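Local coordinates for ankyrin repeat and SOCS box protein 11 (Homo sapiens, PDB 4UUC) that serves as the substrate-recognition component of a cullin-5-RING E3 ubiquitin ligase, directing proteins such as BIK, DIRAS2 and RPN1 to proteasomal degradation, at residues I106-A109 against V110-H114; G113-E116 against C117-L121; C150-K153 against L154-G158. One frame throughout, in Å; residues are numbered along the deposited sequence.

Interaction 1 (I106-A109 against V110-H114); sequences IHEA and VKRGH
R112 reaches back one helical turn to E108. Its CB packs on one face of the H114 ring, displaced toward the rim. CG, anti to its own carbonyl carbon (chi1 -66°), passes 3.5 Å from E108 O, and CD lies 3.6 Å from E108 OE2. The chain stays extended to NE, which donates to E108 OE2 at 2.7 Å in a nearly straight hydrogen bond (N-H...O 170°). That oxygen uses its anti lone pair and meets the edge of the guanidinium almost in plane, although the two flat groups are turned 58° apart. NH2 adds a weak second bond to the same oxygen. The other oxygen, OE1, accepts from a water that in turn accepts from K111 NZ. Beyond this charged pair, along the chain, the helix ends in a Schellman motif at G113, with G113 N bonded to V110 O and H114 N to A109 O (2.8 Å). Both oxygens of E108 are thus engaged, one by a direct salt bridge and one through water, so a single carboxylate ties together two basic side chains and would probably offset their positive charge at the end of the helix.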
loop_
_atom_site.group_PDB
_atom_site.type_symbol
_atom_site.label_atom_id
_atom_site.label_comp_id
_atom_site.label_asym_id
_atom_site.label_seq_id
_atom_site.Cartn_x
_atom_site.Cartn_y
_atom_site.Cartn_z
ATOM N N ILE A 106 0.956 -3.670 1.123
ATOM C CA ILE A 106 -0.410 -3.290 0.770
ATOM C C ILE A 106 -0.736 -1.864 1.235
ATOM O O ILE A 106 -1.435 -1.134 0.533
ATOM C CB ILE A 106 -1.460 -4.285 1.335
ATOM C CG1 ILE A 106 -2.810 -4.065 0.642
ATOM C CG2 ILE A 106 -1.584 -4.174 2.856
ATOM C CD1 ILE A 106 -3.885 -5.060 1.038
ATOM N N HIS A 107 -0.211 -1.450 2.386
ATOM C CA HIS A 107 -0.503 -0.111 2.895
ATOM C C HIS A 107 0.126 0.973 2.022
ATOM O O HIS A 107 -0.469 2.032 1.819
ATOM C CB HIS A 107 -0.034 0.027 4.344
ATOM C CG HIS A 107 -0.822 -0.808 5.303
ATOM N ND1 HIS A 107 -0.624 -2.166 5.439
ATOM C CD2 HIS A 107 -1.832 -0.488 6.147
ATOM C CE1 HIS A 107 -1.470 -2.642 6.336
ATOM N NE2 HIS A 107 -2.211 -1.644 6.782
ATOM N N GLU A 108 1.311 0.705 1.484
ATOM C CA GLU A 108 1.946 1.650 0.570
ATOM C C GLU A 108 1.203 1.687 -0.763
ATOM O O GLU A 108 0.996 2.761 -1.337
ATOM C CB GLU A 108 3.413 1.288 0.345
ATOM C CG GLU A 108 4.188 2.320 -0.468
ATOM C CD GLU A 108 4.327 3.659 0.240
ATOM O OE1 GLU A 108 4.232 3.696 1.486
ATOM O OE2 GLU A 108 4.533 4.678 -0.455
ATOM N N ALA A 109 0.799 0.520 -1.256
ATOM C CA ALA A 109 0.036 0.457 -2.503
ATOM C C ALA A 109 -1.235 1.293 -2.397
ATOM O O ALA A 109 -1.545 2.083 -3.297
ATOM C CB ALA A 109 -0.307 -0.980 -2.855
ATOM N N VAL A 110 -1.968 1.120 -1.300
ATOM C CA VAL A 110 -3.219 1.852 -1.100
ATOM C C VAL A 110 -2.950 3.348 -0.981
ATOM O O VAL A 110 -3.632 4.147 -1.615
ATOM C CB VAL A 110 -3.973 1.361 0.152
ATOM C CG1 VAL A 110 -5.176 2.257 0.453
ATOM C CG2 VAL A 110 -4.423 -0.077 -0.041
ATOM N N LYS A 111 -1.955 3.723 -0.182
ATOM C CA LYS A 111 -1.587 5.130 -0.034
ATOM C C LYS A 111 -1.405 5.814 -1.393
ATOM O O LYS A 111 -1.872 6.937 -1.601
ATOM C CB LYS A 111 -0.305 5.260 0.793
ATOM C CG LYS A 111 0.230 6.683 0.897
ATOM C CD LYS A 111 1.443 6.739 1.822
ATOM C CE LYS A 111 2.027 8.138 1.900
ATOM N NZ LYS A 111 3.132 8.214 2.899
ATOM N N ARG A 112 -0.745 5.122 -2.316
ATOM C CA ARG A 112 -0.451 5.676 -3.634
ATOM C C ARG A 112 -1.575 5.472 -4.651
ATOM O O ARG A 112 -1.466 5.916 -5.796
ATOM C CB ARG A 112 0.839 5.062 -4.174
ATOM C CG ARG A 112 2.074 5.454 -3.377
ATOM C CD ARG A 112 3.307 4.726 -3.873
ATOM N NE ARG A 112 4.500 5.109 -3.119
ATOM C CZ ARG A 112 5.541 5.781 -3.611
ATOM N NH1 ARG A 112 5.576 6.164 -4.883
ATOM N NH2 ARG A 112 6.564 6.065 -2.820
ATOM N N GLY A 113 -2.646 4.800 -4.237
ATOM C CA GLY A 113 -3.792 4.569 -5.104
ATOM C C GLY A 113 -3.569 3.483 -6.140
ATOM O O GLY A 113 -4.212 3.477 -7.190
ATOM N N HIS A 114 -2.665 2.554 -5.845
ATOM C CA HIS A 114 -2.370 1.453 -6.758
ATOM C C HIS A 114 -3.334 0.291 -6.526
ATOM O O HIS A 114 -2.985 -0.721 -5.914
ATOM C CB HIS A 114 -0.925 0.990 -6.585
ATOM C CG HIS A 114 0.090 2.040 -6.910
ATOM N ND1 HIS A 114 -0.103 2.991 -7.887
ATOM C CD2 HIS A 114 1.315 2.284 -6.386
ATOM C CE1 HIS A 114 0.956 3.779 -7.950
ATOM N NE2 HIS A 114 1.830 3.372 -7.048
HETATM O O HOH W 1 4.898 6.089 2.715
#

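Interaction 2 (G113-E116 against C117-L121); sequences GHRE and CMEIL
R115 and E119 stretch out alongside one another, one turn apart, and join their ends in a salt bridge. R115 runs out with CG anti to the backbone N (chi1 -176°) and then bends at chi3 (43°), which brings NH1 round to E119 OE2 at an unusually short 2.5 Å. The oxygen sits at the guanidinium edge, near its plane, yet NH1 approaches from above the carboxylate plane and the hydrogen bond is bent (N-H...O 135°), so the alignment is imperfect. On the way, R115 CG passes 3.5 Å from E119 OE2 and touches the M118 methyl, CE, at 4.1 Å, the thioether chain slanting across it. E116 and I120 meet more loosely, E116 CG at 4.1 Å from I120 CD1, while I120 CG1 rests 3.3 Å from E116 O. On another side, H114 CB touches C117 CB at 4.1 Å. Backbone bonds M118 N to H114 O, E119 N to R115 O and I120 N to E116 O start the helix, with H114 as its N-cap. M118 turns inward, against I106 and V110 of the preceding helix and L154 of helix 148-156. Helix 115-123 follows helix 105-111 through the short turn at G113 and H114, the paired-helix arrangement of an ankyrin repeat, here ANK 4.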
loop_
_atom_site.group_PDB
_atom_site.type_symbol
_atom_site.label_atom_id
_atom_site.label_comp_id
_atom_site.label_asym_id
_atom_site.label_seq_id
_atom_site.Cartn_x
_atom_site.Cartn_y
_atom_site.Cartn_z
ATOM N N GLY A 113 -2.646 4.800 -4.237
ATOM C CA GLY A 113 -3.792 4.569 -5.104
ATOM C C GLY A 113 -3.569 3.483 -6.140
ATOM O O GLY A 113 -4.212 3.477 -7.190
ATOM N N HIS A 114 -2.665 2.554 -5.845
ATOM C CA HIS A 114 -2.370 1.453 -6.758
ATOM C C HIS A 114 -3.334 0.291 -6.526
ATOM O O HIS A 114 -2.985 -0.721 -5.914
ATOM C CB HIS A 114 -0.925 0.990 -6.585
ATOM C CG HIS A 114 0.090 2.040 -6.910
ATOM N ND1 HIS A 114 -0.103 2.991 -7.887
ATOM C CD2 HIS A 114 1.315 2.284 -6.386
ATOM C CE1 HIS A 114 0.956 3.779 -7.950
ATOM N NE2 HIS A 114 1.830 3.372 -7.048
ATOM N N ARG A 115 -4.547 0.437 -7.040
ATOM C CA ARG A 115 -5.624 -0.486 -6.725
ATOM C C ARG A 115 -5.357 -1.913 -7.199
ATOM O O ARG A 115 -5.689 -2.868 -6.493
ATOM C CB ARG A 115 -6.935 0.011 -7.332
ATOM C CG ARG A 115 -8.138 -0.841 -6.960
ATOM C CD ARG A 115 -9.387 -0.396 -7.703
ATOM N NE ARG A 115 -9.102 -0.102 -9.104
ATOM C CZ ARG A 115 -8.777 -1.017 -10.012
ATOM N NH1 ARG A 115 -8.695 -2.297 -9.677
ATOM N NH2 ARG A 115 -8.528 -0.648 -11.260
ATOM N N GLU A 116 -4.789 -2.073 -8.392
ATOM C CA GLU A 116 -4.532 -3.414 -8.909
ATOM C C GLU A 116 -3.519 -4.155 -8.029
ATOM O O GLU A 116 -3.703 -5.335 -7.724
ATOM C CB GLU A 116 -4.036 -3.375 -10.358
ATOM C CG GLU A 116 -3.793 -4.771 -10.933
ATOM C CD GLU A 116 -3.561 -4.786 -12.435
ATOM O OE1 GLU A 116 -3.442 -3.702 -13.045
ATOM O OE2 GLU A 116 -3.497 -5.898 -13.006
ATOM N N CYS A 117 -2.450 -3.469 -7.630
ATOM C CA CYS A 117 -1.471 -4.057 -6.722
ATOM C C CYS A 117 -2.138 -4.494 -5.412
ATOM O O CYS A 117 -1.852 -5.570 -4.887
ATOM C CB CYS A 117 -0.335 -3.067 -6.449
ATOM S SG CYS A 117 0.717 -2.748 -7.891
ATOM N N MET A 118 -3.032 -3.656 -4.896
ATOM C CA MET A 118 -3.802 -3.983 -3.697
ATOM C C MET A 118 -4.588 -5.282 -3.887
ATOM O O MET A 118 -4.533 -6.181 -3.046
ATOM C CB MET A 118 -4.753 -2.832 -3.353
ATOM C CG MET A 118 -5.557 -3.006 -2.068
ATOM S SD MET A 118 -6.940 -1.838 -1.946
ATOM C CE MET A 118 -8.058 -2.510 -3.176
ATOM N N GLU A 119 -5.307 -5.382 -5.000
ATOM C CA GLU A 119 -6.153 -6.542 -5.257
ATOM C C GLU A 119 -5.341 -7.823 -5.391
ATOM O O GLU A 119 -5.755 -8.872 -4.905
ATOM C CB GLU A 119 -6.992 -6.319 -6.515
ATOM C CG GLU A 119 -8.055 -5.251 -6.339
ATOM C CD GLU A 119 -9.002 -5.168 -7.521
ATOM O OE1 GLU A 119 -9.453 -6.231 -7.999
ATOM O OE2 GLU A 119 -9.303 -4.041 -7.962
ATOM N N ILE A 120 -4.187 -7.737 -6.046
ATOM C CA ILE A 120 -3.308 -8.892 -6.181
ATOM C C ILE A 120 -2.863 -9.386 -4.807
ATOM O O ILE A 120 -2.860 -10.590 -4.549
ATOM C CB ILE A 120 -2.071 -8.567 -7.048
ATOM C CG1 ILE A 120 -2.500 -8.293 -8.491
ATOM C CG2 ILE A 120 -1.071 -9.727 -7.018
ATOM C CD1 ILE A 120 -1.403 -7.710 -9.366
ATOM N N LEU A 121 -2.490 -8.461 -3.927
ATOM C CA LEU A 121 -2.045 -8.831 -2.587
ATOM C C LEU A 121 -3.178 -9.480 -1.792
ATOM O O LEU A 121 -2.962 -10.455 -1.073
ATOM C CB LEU A 121 -1.510 -7.610 -1.838
ATOM C CG LEU A 121 -0.183 -7.041 -2.352
ATOM C CD1 LEU A 121 0.111 -5.704 -1.686
ATOM C CD2 LEU A 121 0.958 -8.014 -2.117
#

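Interaction 3 (C150-K153 against L154-G158); sequences CVKK and LLELG
K152 and E156, one turn apart, supply the ionic part of this contact. The K152 chain is extended until it bends at chi4 (-70°), bringing NZ to E156 OE2 at 2.4 Å; so short a separation makes the fine geometry of this salt bridge doubtful. A water accepts from K152 NZ and donates to E156 OE1, spanning ammonium and carboxylate a second time. The apolar contacts lie elsewhere on the helix. V151 and L155 run alongside each other, with CG1 of V151 at 3.7 Å from CD1 of L155, in the layer that packs against helix 138-144. K153 bends at chi2 and meets L157 with its methylenes, CG at 4.0 Å and CE at 4.1 Å from L157 CD1, while its NZ makes a long, weak ion pair with E119. With an alanine in place of K153, L157 CD1 is likely to lose its methylene neighbours and E119 its weak second ion pair, R115 remaining. Backbone hydrogen bonds form the third group: L154 N to C150 O, L155 N to V151 O and E156 N to K152 O follow the regular helical pattern, and L157 N still reaches K153 O at 3.0 Å. The helix stops at G158, where positive phi and the hydrogen bond from G158 N to L155 O belong to a Schellman motif, closing the second helix of ankyrin repeat ANK 5.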
loop_
_atom_site.group_PDB
_atom_site.type_symbol
_atom_site.label_atom_id
_atom_site.label_comp_id
_atom_site.label_asym_id
_atom_site.label_seq_id
_atom_site.Cartn_x
_atom_site.Cartn_y
_atom_site.Cartn_z
ATOM N N CYS A 150 -10.176 2.512 -4.303
ATOM C CA CYS A 150 -9.660 1.573 -3.306
ATOM C C CYS A 150 -10.644 1.394 -2.151
ATOM O O CYS A 150 -10.843 0.278 -1.666
ATOM C CB CYS A 150 -8.305 2.045 -2.770
ATOM S SG CYS A 150 -6.945 1.850 -3.942
ATOM N N VAL A 151 -11.258 2.491 -1.720
ATOM C CA VAL A 151 -12.273 2.439 -0.673
ATOM C C VAL A 151 -13.427 1.550 -1.124
ATOM O O VAL A 151 -13.852 0.657 -0.395
ATOM C CB VAL A 151 -12.800 3.856 -0.319
ATOM C CG1 VAL A 151 -14.038 3.783 0.572
ATOM C CG2 VAL A 151 -11.712 4.677 0.369
ATOM N N LYS A 152 -13.918 1.789 -2.336
ATOM C CA LYS A 152 -15.050 1.031 -2.861
ATOM C C LYS A 152 -14.735 -0.459 -2.933
ATOM O O LYS A 152 -15.516 -1.290 -2.471
ATOM C CB LYS A 152 -15.447 1.551 -4.243
ATOM C CG LYS A 152 -16.636 0.816 -4.848
ATOM C CD LYS A 152 -17.186 1.558 -6.047
ATOM C CE LYS A 152 -18.448 0.893 -6.582
ATOM N NZ LYS A 152 -18.157 -0.412 -7.235
ATOM N N LYS A 153 -13.575 -0.790 -3.492
ATOM C CA LYS A 153 -13.171 -2.184 -3.655
ATOM C C LYS A 153 -12.982 -2.891 -2.314
ATOM O O LYS A 153 -13.419 -4.026 -2.142
ATOM C CB LYS A 153 -11.881 -2.264 -4.476
ATOM C CG LYS A 153 -11.508 -3.673 -4.913
ATOM C CD LYS A 153 -12.448 -4.189 -5.998
ATOM C CE LYS A 153 -12.321 -5.690 -6.180
ATOM N NZ LYS A 153 -13.214 -6.191 -7.265
ATOM N N LEU A 154 -12.321 -2.225 -1.370
ATOM C CA LEU A 154 -12.094 -2.800 -0.045
ATOM C C LEU A 154 -13.410 -3.109 0.672
ATOM O O LEU A 154 -13.560 -4.169 1.275
ATOM C CB LEU A 154 -11.240 -1.856 0.803
ATOM C CG LEU A 154 -9.752 -1.835 0.441
ATOM C CD1 LEU A 154 -9.060 -0.618 1.045
ATOM C CD2 LEU A 154 -9.066 -3.116 0.907
ATOM N N LEU A 155 -14.359 -2.182 0.601
ATOM C CA LEU A 155 -15.666 -2.379 1.220
ATOM C C LEU A 155 -16.401 -3.550 0.569
ATOM O O LEU A 155 -16.996 -4.380 1.256
ATOM C CB LEU A 155 -16.501 -1.100 1.118
ATOM C CG LEU A 155 -16.019 0.071 1.980
ATOM C CD1 LEU A 155 -16.711 1.366 1.577
ATOM C CD2 LEU A 155 -16.238 -0.219 3.462
ATOM N N GLU A 156 -16.351 -3.613 -0.757
ATOM C CA GLU A 156 -16.992 -4.692 -1.503
ATOM C C GLU A 156 -16.397 -6.057 -1.166
ATOM O O GLU A 156 -17.102 -7.066 -1.181
ATOM C CB GLU A 156 -16.876 -4.437 -3.005
ATOM C CG GLU A 156 -17.741 -3.297 -3.490
ATOM C CD GLU A 156 -17.465 -2.916 -4.928
ATOM O OE1 GLU A 156 -16.505 -3.451 -5.525
ATOM O OE2 GLU A 156 -18.215 -2.075 -5.464
ATOM N N LEU A 157 -15.104 -6.084 -0.857
ATOM C CA LEU A 157 -14.421 -7.328 -0.512
ATOM C C LEU A 157 -14.614 -7.709 0.958
ATOM O O LEU A 157 -14.147 -8.759 1.397
ATOM C CB LEU A 157 -12.925 -7.210 -0.831
ATOM C CG LEU A 157 -12.559 -7.179 -2.317
ATOM C CD1 LEU A 157 -11.078 -6.857 -2.498
ATOM C CD2 LEU A 157 -12.896 -8.502 -2.991
ATOM N N GLY A 158 -15.287 -6.847 1.716
ATOM C CA GLY A 158 -15.680 -7.164 3.079
ATOM C C GLY A 158 -14.811 -6.571 4.172
ATOM O O GLY A 158 -14.814 -7.058 5.304
HETATM O O HOH W 2 -15.130 -1.525 -7.481
#

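In the fold
In this ankyrin repeat domain of a longer protein, the three contacts share one principle: residues a turn apart paired along a short helix. Interactions 1 and 2 belong to consecutive helices of ANK 4, share G113 and H114, and touch where V110 CG2 meets M118 SD. Interaction 3, in ANK 5, packs against interaction 2 through M118 and L154. Interaction 1 is the most central, its centre about 3 Å from the centre of the chain, with I106, H107, A109 and V110 buried between neighbouring helices. The centre of interaction 3 lies about 14 Å out; K152, E156 and L157 are exposed, while C150, V151, L154 and L155 are buried. Interactions 1 and 3 add a bridging water and end helices; interaction 2 begins one.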